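Local coordinates for protein glutaconate CoA-transferase subunit A (Acidaminococcus fermentans, PDB 1POI) that catalyses the transfer of coenzyme A from acetyl-CoA to glutaconate and (R)-2-hydroxyglutarate in the fermentation of glutamate, at residues Gly51-Asp56 / Lys67-Cys72; His110-Gly115 / Pro168-Asp173. All coordinates share one frame; numbering follows the deposited sequence.

Contact 1 of 2, residues Gly51-Asp56 / Lys67-Cys72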
loop_
_atom_site.group_PDB
_atom_site.type_symbol
_atom_site.label_atom_id
_atom_site.label_comp_id
_atom_site.label_asym_id
_atom_site.label_seq_id
_atom_site.Cartn_x
_atom_site.Cartn_y
_atom_site.Cartn_z
ATOM N N GLY A 51 4.775 1.692 -34.145
ATOM C CA GLY A 51 4.591 2.478 -32.939
ATOM C C GLY A 51 5.998 2.916 -32.605
ATOM O O GLY A 51 6.797 3.114 -33.525
ATOM N N ALA A 52 6.316 3.091 -31.328
ATOM C CA ALA A 52 7.681 3.454 -30.933
ATOM C C ALA A 52 8.387 2.104 -30.855
ATOM O O ALA A 52 8.450 1.467 -29.796
ATOM C CB ALA A 52 7.685 4.135 -29.601
ATOM N N ALA A 53 8.884 1.671 -32.010
ATOM C CA ALA A 53 9.524 0.376 -32.171
ATOM C C ALA A 53 10.993 0.267 -31.788
ATOM O O ALA A 53 11.785 1.187 -31.996
ATOM C CB ALA A 53 9.318 -0.109 -33.597
ATOM N N GLY A 54 11.360 -0.910 -31.306
ATOM C CA GLY A 54 12.733 -1.135 -30.914
ATOM C C GLY A 54 13.368 -2.357 -31.543
ATOM O O GLY A 54 13.146 -2.665 -32.707
ATOM N N GLY A 55 14.106 -3.106 -30.743
ATOM C CA GLY A 55 14.782 -4.277 -31.273
ATOM C C GLY A 55 13.820 -5.344 -31.711
ATOM O O GLY A 55 14.161 -6.199 -32.521
ATOM N N ASP A 56 12.616 -5.296 -31.151
ATOM C CA ASP A 56 11.560 -6.254 -31.465
ATOM C C ASP A 56 11.235 -6.261 -32.982
ATOM O O ASP A 56 11.472 -7.258 -33.663
ATOM C CB ASP A 56 10.321 -6.035 -30.549
ATOM C CG ASP A 56 9.763 -4.567 -30.562
ATOM O OD1 ASP A 56 10.480 -3.580 -30.862
ATOM O OD2 ASP A 56 8.560 -4.398 -30.252
ATOM N N LYS A 67 5.917 -8.376 -44.297
ATOM C CA LYS A 67 5.412 -8.132 -45.655
ATOM C C LYS A 67 5.294 -6.639 -45.896
ATOM O O LYS A 67 5.744 -6.120 -46.907
ATOM C CB LYS A 67 4.053 -8.830 -45.799
ATOM C CG LYS A 67 3.515 -8.961 -47.219
ATOM C CD LYS A 67 2.203 -9.767 -47.279
ATOM C CE LYS A 67 1.009 -8.989 -46.713
ATOM N NZ LYS A 67 -0.331 -9.642 -47.000
ATOM N N ALA A 68 4.705 -5.947 -44.933
ATOM C CA ALA A 68 4.542 -4.501 -44.988
ATOM C C ALA A 68 4.678 -4.024 -43.547
ATOM O O ALA A 68 4.179 -4.679 -42.613
ATOM C CB ALA A 68 3.177 -4.147 -45.530
ATOM N N TYR A 69 5.345 -2.894 -43.369
ATOM C CA TYR A 69 5.590 -2.339 -42.046
ATOM C C TYR A 69 5.145 -0.881 -42.041
ATOM O O TYR A 69 5.552 -0.105 -42.923
ATOM C CB TYR A 69 7.089 -2.458 -41.771
ATOM C CG TYR A 69 7.588 -1.861 -40.487
ATOM C CD1 TYR A 69 7.164 -2.347 -39.240
ATOM C CD2 TYR A 69 8.519 -0.821 -40.516
ATOM C CE1 TYR A 69 7.667 -1.803 -38.053
ATOM C CE2 TYR A 69 9.022 -0.279 -39.351
ATOM C CZ TYR A 69 8.601 -0.766 -38.124
ATOM O OH TYR A 69 9.138 -0.215 -36.987
ATOM N N ILE A 70 4.258 -0.533 -41.100
ATOM C CA ILE A 70 3.728 0.833 -40.990
ATOM C C ILE A 70 4.619 1.507 -39.943
ATOM O O ILE A 70 4.595 1.164 -38.760
ATOM C CB ILE A 70 2.187 0.855 -40.588
ATOM C CG1 ILE A 70 1.374 -0.185 -41.392
ATOM C CG2 ILE A 70 1.586 2.240 -40.851
ATOM C CD1 ILE A 70 1.501 -0.087 -42.902
ATOM N N ASN A 71 5.328 2.533 -40.373
ATOM C CA ASN A 71 6.324 3.158 -39.530
ATOM C C ASN A 71 6.237 4.623 -39.109
ATOM O O ASN A 71 5.863 5.518 -39.903
ATOM C CB ASN A 71 7.677 2.936 -40.214
ATOM C CG ASN A 71 8.834 3.296 -39.340
ATOM O OD1 ASN A 71 9.169 2.550 -38.412
ATOM N ND2 ASN A 71 9.447 4.449 -39.607
ATOM N N CYS A 72 6.691 4.857 -37.872
ATOM C CA CYS A 72 6.756 6.205 -37.290
ATOM C C CYS A 72 8.137 6.457 -36.673
ATOM O O CYS A 72 8.687 7.546 -36.837
ATOM C CB CYS A 72 5.646 6.456 -36.265
ATOM S SG CYS A 72 5.658 5.434 -34.775
#
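Gly-51 and Cys-72 meet at one end of this contact, and Ala-53 and Tyr-69 meet further along. The CA atoms of Gly-51 and Cys-72 are 6.1 Å apart. Cys-72 SG sits between its own backbone N and carbonyl carbon (chi1 64°), which turns the sulfur toward the backbone of Gly-51 and Ala-52. It lies 4.2 Å from Ala-52 N. Its approach to Gly-51 O is too short in the model to be trusted. Ala-52 N is hydrogen-bonded to Tyr-106 OH.

The Ala-53 methyl points at 67-72. Its CB lies 3.4 Å from Tyr-69 OH, so the phenol meets the alanine with its hydroxyl end. The ring reaches that far because CG of Tyr-69 is swung opposite the backbone N (chi1 176°). The same hydroxyl is hydrogen-bonded to Thr-74 OG1, which helps hold the hydroxyl end of the ring in place. Beyond Ala-53 the chain enters a helix with Gly-54 at its N-cap. Gly-54 N gives a 2.8 Å bond to Asp-56 OD1, while Asp-56 OD2 forms a salt bridge with Lys-30.

All the touching residues are buried. Helix 55-62 connects strand 46-49 to its parallel neighbour, strand 66-71, as a beta-alpha-beta crossover. Strand 52-53 pairs in parallel with strand 73-74. Cys-72 also packs on Gln-102 and Ile-105 of helix 102-114, and strand 96-99 flanks Tyr-69 through Met-97.

Contact 2 of 2, residues His110-Gly115 / Pro168-Asp173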
loop_
_atom_site.group_PDB
_atom_site.type_symbol
_atom_site.label_atom_id
_atom_site.label_comp_id
_atom_site.label_asym_id
_atom_site.label_seq_id
_atom_site.Cartn_x
_atom_site.Cartn_y
_atom_site.Cartn_z
ATOM N N HIS A 110 -5.711 3.968 -31.153
ATOM C CA HIS A 110 -6.729 4.406 -30.211
ATOM C C HIS A 110 -8.129 4.407 -30.839
ATOM O O HIS A 110 -9.066 3.817 -30.276
ATOM C CB HIS A 110 -6.366 5.753 -29.568
ATOM C CG HIS A 110 -7.214 6.096 -28.383
ATOM N ND1 HIS A 110 -7.807 7.330 -28.225
ATOM C CD2 HIS A 110 -7.623 5.347 -27.332
ATOM C CE1 HIS A 110 -8.544 7.328 -27.131
ATOM N NE2 HIS A 110 -8.450 6.135 -26.568
ATOM N N ALA A 111 -8.263 5.035 -32.003
ATOM C CA ALA A 111 -9.521 5.063 -32.737
ATOM C C ALA A 111 -10.031 3.643 -32.973
ATOM O O ALA A 111 -11.237 3.411 -32.997
ATOM C CB ALA A 111 -9.340 5.739 -34.036
ATOM N N ALA A 112 -9.125 2.685 -33.140
ATOM C CA ALA A 112 -9.539 1.294 -33.339
ATOM C C ALA A 112 -10.162 0.745 -32.061
ATOM O O ALA A 112 -11.233 0.146 -32.081
ATOM C CB ALA A 112 -8.357 0.428 -33.777
ATOM N N ALA A 113 -9.498 0.968 -30.937
ATOM C CA ALA A 113 -10.020 0.492 -29.667
ATOM C C ALA A 113 -11.374 1.142 -29.425
ATOM O O ALA A 113 -12.257 0.544 -28.810
ATOM C CB ALA A 113 -9.059 0.830 -28.549
ATOM N N LEU A 114 -11.521 2.366 -29.928
ATOM C CA LEU A 114 -12.751 3.127 -29.770
ATOM C C LEU A 114 -13.906 2.681 -30.667
ATOM O O LEU A 114 -15.055 2.738 -30.262
ATOM C CB LEU A 114 -12.474 4.626 -29.984
ATOM C CG LEU A 114 -12.280 5.591 -28.798
ATOM C CD1 LEU A 114 -11.888 4.875 -27.491
ATOM C CD2 LEU A 114 -11.248 6.651 -29.197
ATOM N N GLY A 115 -13.607 2.292 -31.899
ATOM C CA GLY A 115 -14.646 1.859 -32.817
ATOM C C GLY A 115 -14.981 2.921 -33.851
ATOM O O GLY A 115 -16.045 2.891 -34.466
ATOM N N PRO A 168 -7.225 5.611 -42.370
ATOM C CA PRO A 168 -7.916 4.342 -42.127
ATOM C C PRO A 168 -7.599 3.773 -40.758
ATOM O O PRO A 168 -6.434 3.722 -40.374
ATOM C CB PRO A 168 -7.332 3.422 -43.207
ATOM C CG PRO A 168 -6.840 4.368 -44.258
ATOM C CD PRO A 168 -6.224 5.453 -43.438
ATOM N N VAL A 169 -8.625 3.324 -40.048
ATOM C CA VAL A 169 -8.460 2.701 -38.732
ATOM C C VAL A 169 -7.985 1.263 -39.008
ATOM O O VAL A 169 -8.612 0.530 -39.769
ATOM C CB VAL A 169 -9.796 2.711 -37.969
ATOM C CG1 VAL A 169 -9.758 1.782 -36.810
ATOM C CG2 VAL A 169 -10.076 4.091 -37.476
ATOM N N PRO A 170 -6.863 0.853 -38.420
ATOM C CA PRO A 170 -6.320 -0.487 -38.631
ATOM C C PRO A 170 -7.095 -1.627 -37.966
ATOM O O PRO A 170 -7.702 -1.439 -36.921
ATOM C CB PRO A 170 -4.912 -0.357 -38.062
ATOM C CG PRO A 170 -5.134 0.514 -36.874
ATOM C CD PRO A 170 -6.071 1.587 -37.416
ATOM N N GLN A 171 -7.068 -2.810 -38.582
ATOM C CA GLN A 171 -7.743 -4.002 -38.067
ATOM C C GLN A 171 -6.674 -4.981 -37.611
ATOM O O GLN A 171 -6.042 -5.668 -38.406
ATOM C CB GLN A 171 -8.607 -4.623 -39.154
ATOM C CG GLN A 171 -9.660 -3.663 -39.662
ATOM C CD GLN A 171 -10.669 -4.335 -40.558
ATOM O OE1 GLN A 171 -11.494 -5.138 -40.100
ATOM N NE2 GLN A 171 -10.614 -4.014 -41.849
ATOM N N VAL A 172 -6.491 -5.047 -36.310
ATOM C CA VAL A 172 -5.458 -5.857 -35.727
ATOM C C VAL A 172 -5.914 -7.273 -35.392
ATOM O O VAL A 172 -6.806 -7.472 -34.566
ATOM C CB VAL A 172 -4.895 -5.119 -34.475
ATOM C CG1 VAL A 172 -3.708 -5.872 -33.890
ATOM C CG2 VAL A 172 -4.506 -3.674 -34.853
ATOM N N ASP A 173 -5.254 -8.261 -35.988
ATOM C CA ASP A 173 -5.606 -9.646 -35.757
ATOM C C ASP A 173 -5.154 -10.108 -34.398
ATOM O O ASP A 173 -5.954 -10.662 -33.648
ATOM C CB ASP A 173 -5.012 -10.541 -36.843
ATOM C CG ASP A 173 -5.561 -10.232 -38.212
ATOM O OD1 ASP A 173 -6.799 -10.064 -38.328
ATOM O OD2 ASP A 173 -4.767 -10.155 -39.173
#
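The last turn of helix 102-114 rests on the loop between strands 162-168 and 174-179, with Ala-111 and Ala-112 packed against Val-169 and Pro-170. The contact is apolar. Both alanine methyls point at the loop, and the side chain of Val-169 points back at the helix. Its two methyls divide the work. CG1, opposite the backbone N (chi1 165°), lies against Ala-112, 3.5 Å from CA and 3.6 Å from CB. CG2 turns to the helix residue before it, Ala-111, and lies 3.9 Å from its CB. The valine thus straddles two consecutive helix positions. The small alanines let the loop backbone come close, with the CA atoms of Ala-112 and Val-169 5.7 Å apart. Pro-170 adds its carbonyl, whose O is 3.7 Å from Ala-112 CB, while its ring stands slightly farther off.

Ala-112 also packs on Ala-203 of helix 197-203. The carbonyl O of Ala-112 accepts a hydrogen bond from a polar side chain of another protein chain. His-110 meets His-110 of the second subunit, another copy of this protein, with the rings at about 85°.

Just past the contact the helix ends at Gly-115, whose positive phi (103°) turns the chain out of the helix. Leu-116 N bonds to Ala-111 O, and Gly-115 N makes a weak bond to Ala-112 O. These bonds are the signature of a Schellman motif, the common glycine-based helix C-terminus.

Both segments of contact 1 come before those of contact 2 in the chain. Their centres are about 17 Å apart, and their nearest atoms about 7 Å, without touching. Both belong to the coenzyme A transferase family region and to the same seven-stranded parallel sheet with its connections. Helix 102-114 links them: Cys-72 packs near its start, and contact 2 uses its last turn. Contact 1 lies within a single beta-alpha-beta unit, between strands 46-49 and 66-71. Contact 2 brings in the loop leading to strand 174-179, which lies beyond strand 19-22. Contact 1 is deeply buried, whereas contact 2 lies farther out, beside the subunit interfaces.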